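Local coordinates for protein sensor histidine kinase (Clostridium perfringens, PDB 4ONX) that probably senses an extracellular signal through its cache-type sensor domain and passes it on to a histidine kinase module, at residues E129-Q135 and F146-Y152. Sequence-based numbering, arbitrary orientation.
Sequences ETLRWFQ and FIMVGKY
L131 N to K151 O and K151 N to L131 O are both hydrogen bonds of 2.9 Å. W133 with V149 and Q135 with I147 repeat the pattern, W133 N to V149 O being 2.8 Å. The hydroxyl of T130 adds a weak bond from OG1 to K151 O, which also takes L131 N. This is the regular antiparallel ladder of the hairpin formed by strands 129-139 and 142-153. Within one strand, W133 NE1 reaches Q135 OE1 at 3.0 Å, in the indole plane and on a lone pair, which should fix the rotation of both groups.

On the opposite face, M148 is a selenomethionine. Its CG lies anti to the backbone N (chi1 -172°) and sits over one face of the F134 ring, 3.6 Å from the centroid, a CH-pi contact. The chain bends at chi2 and chi3 and brings SE of M148 to 3.7 Å from CB of R132. F146 CE1 lies at the edge of the F134 ring, 4.0 Å from CD2 of F134, with the two planes at 47°. At the other end, Y152 CD1 lies 3.5 Å from E129 O.

M148 also packs on strand 81-86, whereas V149 and W133 meet helix 33-47. R132 NH1 bonds to F104 O of the second subunit. Backbone bonds thus hold the strands in register, side chains pack both faces, and strand 129-139, outermost in its own chain, carries the sheet into the second subunit.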
loop_
_atom_site.group_PDB
_atom_site.type_symbol
_atom_site.label_atom_id
_atom_site.label_comp_id
_atom_site.label_asym_id
_atom_site.label_seq_id
_atom_site.Cartn_x
_atom_site.Cartn_y
_atom_site.Cartn_z
ATOM N N GLU E 129 -12.148 9.630 -30.997
ATOM C CA GLU E 129 -11.006 10.478 -31.222
ATOM C C GLU E 129 -10.400 10.879 -29.900
ATOM O O GLU E 129 -11.098 10.944 -28.894
ATOM C CB GLU E 129 -11.519 11.688 -31.997
ATOM C CG GLU E 129 -10.474 12.632 -32.555
ATOM C CD GLU E 129 -11.086 13.724 -33.429
ATOM O OE1 GLU E 129 -10.332 14.595 -33.905
ATOM O OE2 GLU E 129 -12.319 13.714 -33.646
ATOM N N THR E 130 -9.099 11.145 -29.896
ATOM C CA THR E 130 -8.419 11.520 -28.663
ATOM C C THR E 130 -7.504 12.733 -28.876
ATOM O O THR E 130 -6.630 12.732 -29.739
ATOM C CB THR E 130 -7.687 10.307 -28.041
ATOM O OG1 THR E 130 -6.863 10.731 -26.954
ATOM C CG2 THR E 130 -6.833 9.611 -29.063
ATOM N N LEU E 131 -7.753 13.786 -28.103
ATOM C CA LEU E 131 -6.982 15.023 -28.188
ATOM C C LEU E 131 -5.807 14.949 -27.256
ATOM O O LEU E 131 -5.993 14.753 -26.063
ATOM C CB LEU E 131 -7.855 16.222 -27.798
ATOM C CG LEU E 131 -7.183 17.599 -27.723
ATOM C CD1 LEU E 131 -6.545 17.990 -29.053
ATOM C CD2 LEU E 131 -8.199 18.641 -27.298
ATOM N N ARG E 132 -4.603 15.123 -27.788
ATOM C CA ARG E 132 -3.409 15.040 -26.974
ATOM C C ARG E 132 -2.548 16.281 -27.054
ATOM O O ARG E 132 -2.602 17.029 -28.023
ATOM C CB ARG E 132 -2.545 13.859 -27.411
ATOM C CG ARG E 132 -3.277 12.534 -27.597
ATOM C CD ARG E 132 -3.467 12.191 -29.055
ATOM N NE ARG E 132 -2.265 11.572 -29.617
ATOM C CZ ARG E 132 -1.873 11.689 -30.881
ATOM N NH1 ARG E 132 -0.784 11.051 -31.301
ATOM N NH2 ARG E 132 -2.537 12.473 -31.713
ATOM N N TRP E 133 -1.738 16.478 -26.021
ATOM C CA TRP E 133 -0.799 17.582 -25.962
ATOM C C TRP E 133 0.545 17.008 -25.602
ATOM O O TRP E 133 0.667 16.300 -24.609
ATOM C CB TRP E 133 -1.204 18.615 -24.915
ATOM C CG TRP E 133 -0.118 19.609 -24.636
ATOM C CD1 TRP E 133 0.807 19.549 -23.631
ATOM C CD2 TRP E 133 0.189 20.780 -25.390
ATOM N NE1 TRP E 133 1.660 20.621 -23.703
ATOM C CE2 TRP E 133 1.303 21.392 -24.778
ATOM C CE3 TRP E 133 -0.369 21.377 -26.521
ATOM C CZ2 TRP E 133 1.866 22.568 -25.261
ATOM C CZ3 TRP E 133 0.189 22.550 -27.000
ATOM C CH2 TRP E 133 1.295 23.131 -26.373
ATOM N N PHE E 134 1.550 17.309 -26.412
ATOM C CA PHE E 134 2.901 16.821 -26.180
ATOM C C PHE E 134 3.775 17.932 -25.630
ATOM O O PHE E 134 3.812 19.030 -26.166
ATOM C CB PHE E 134 3.500 16.264 -27.468
ATOM C CG PHE E 134 2.844 14.995 -27.946
ATOM C CD1 PHE E 134 1.639 15.029 -28.632
ATOM C CD2 PHE E 134 3.448 13.762 -27.724
ATOM C CE1 PHE E 134 1.040 13.861 -29.074
ATOM C CE2 PHE E 134 2.853 12.591 -28.167
ATOM C CZ PHE E 134 1.647 12.643 -28.846
ATOM N N GLN E 135 4.502 17.608 -24.573
ATOM C CA GLN E 135 5.346 18.551 -23.872
ATOM C C GLN E 135 6.696 17.915 -23.640
ATOM O O GLN E 135 6.777 16.879 -22.984
ATOM C CB GLN E 135 4.709 18.834 -22.511
ATOM C CG GLN E 135 5.442 19.830 -21.630
ATOM C CD GLN E 135 5.253 21.261 -22.071
ATOM O OE1 GLN E 135 4.278 21.591 -22.745
ATOM N NE2 GLN E 135 6.178 22.121 -21.680
ATOM N N PHE E 146 9.577 13.319 -22.848
ATOM C CA PHE E 146 8.398 14.124 -23.088
ATOM C C PHE E 146 7.225 13.616 -22.273
ATOM O O PHE E 146 7.249 12.503 -21.751
ATOM C CB PHE E 146 8.016 14.123 -24.575
ATOM C CG PHE E 146 7.427 12.825 -25.055
ATOM C CD1 PHE E 146 6.076 12.549 -24.866
ATOM C CD2 PHE E 146 8.208 11.899 -25.726
ATOM C CE1 PHE E 146 5.526 11.362 -25.314
ATOM C CE2 PHE E 146 7.660 10.713 -26.183
ATOM C CZ PHE E 146 6.318 10.443 -25.972
ATOM N N ILE E 147 6.182 14.438 -22.201
ATOM C CA ILE E 147 4.980 14.089 -21.480
ATOM C C ILE E 147 3.819 14.319 -22.402
ATOM O O ILE E 147 3.750 15.337 -23.046
ATOM C CB ILE E 147 4.807 14.953 -20.226
ATOM C CG1 ILE E 147 6.046 14.814 -19.353
ATOM C CG2 ILE E 147 3.552 14.555 -19.470
ATOM C CD1 ILE E 147 5.922 15.434 -17.991
HETATM N N MSE E 148 2.918 13.357 -22.476
HETATM C CA MSE E 148 1.745 13.486 -23.320
HETATM C C MSE E 148 0.574 13.424 -22.395
HETATM O O MSE E 148 0.562 12.635 -21.446
HETATM C CB MSE E 148 1.711 12.363 -24.346
HETATM C CG MSE E 148 0.621 12.545 -25.384
HETATM SE SE MSE E 148 -1.071 11.825 -24.708
HETATM C CE MSE E 148 -0.588 9.959 -25.107
ATOM N N VAL E 149 -0.407 14.278 -22.636
ATOM C CA VAL E 149 -1.609 14.310 -21.825
ATOM C C VAL E 149 -2.776 14.407 -22.781
ATOM O O VAL E 149 -2.746 15.224 -23.692
ATOM C CB VAL E 149 -1.614 15.517 -20.871
ATOM C CG1 VAL E 149 -2.918 15.589 -20.103
ATOM C CG2 VAL E 149 -0.462 15.426 -19.893
ATOM N N GLY E 150 -3.813 13.603 -22.572
ATOM C CA GLY E 150 -4.940 13.629 -23.484
ATOM C C GLY E 150 -6.304 13.326 -22.914
ATOM O O GLY E 150 -6.448 12.827 -21.790
ATOM N N LYS E 151 -7.309 13.641 -23.717
ATOM C CA LYS E 151 -8.694 13.400 -23.369
ATOM C C LYS E 151 -9.310 12.621 -24.505
ATOM O O LYS E 151 -9.023 12.893 -25.668
ATOM C CB LYS E 151 -9.450 14.715 -23.208
ATOM C CG LYS E 151 -10.917 14.531 -22.856
ATOM C CD LYS E 151 -11.643 15.857 -22.865
ATOM C CE LYS E 151 -13.120 15.699 -22.556
ATOM N NZ LYS E 151 -13.341 15.254 -21.156
ATOM N N TYR E 152 -10.170 11.669 -24.172
ATOM C CA TYR E 152 -10.825 10.856 -25.174
ATOM C C TYR E 152 -12.239 11.340 -25.434
ATOM O O TYR E 152 -12.930 11.781 -24.519
ATOM C CB TYR E 152 -10.845 9.381 -24.752
ATOM C CG TYR E 152 -11.609 8.499 -25.725
ATOM C CD1 TYR E 152 -11.023 8.065 -26.913
ATOM C CD2 TYR E 152 -12.924 8.115 -25.465
ATOM C CE1 TYR E 152 -11.725 7.274 -27.812
ATOM C CE2 TYR E 152 -13.630 7.317 -26.358
ATOM C CZ TYR E 152 -13.028 6.900 -27.532
ATOM O OH TYR E 152 -13.720 6.109 -28.429
#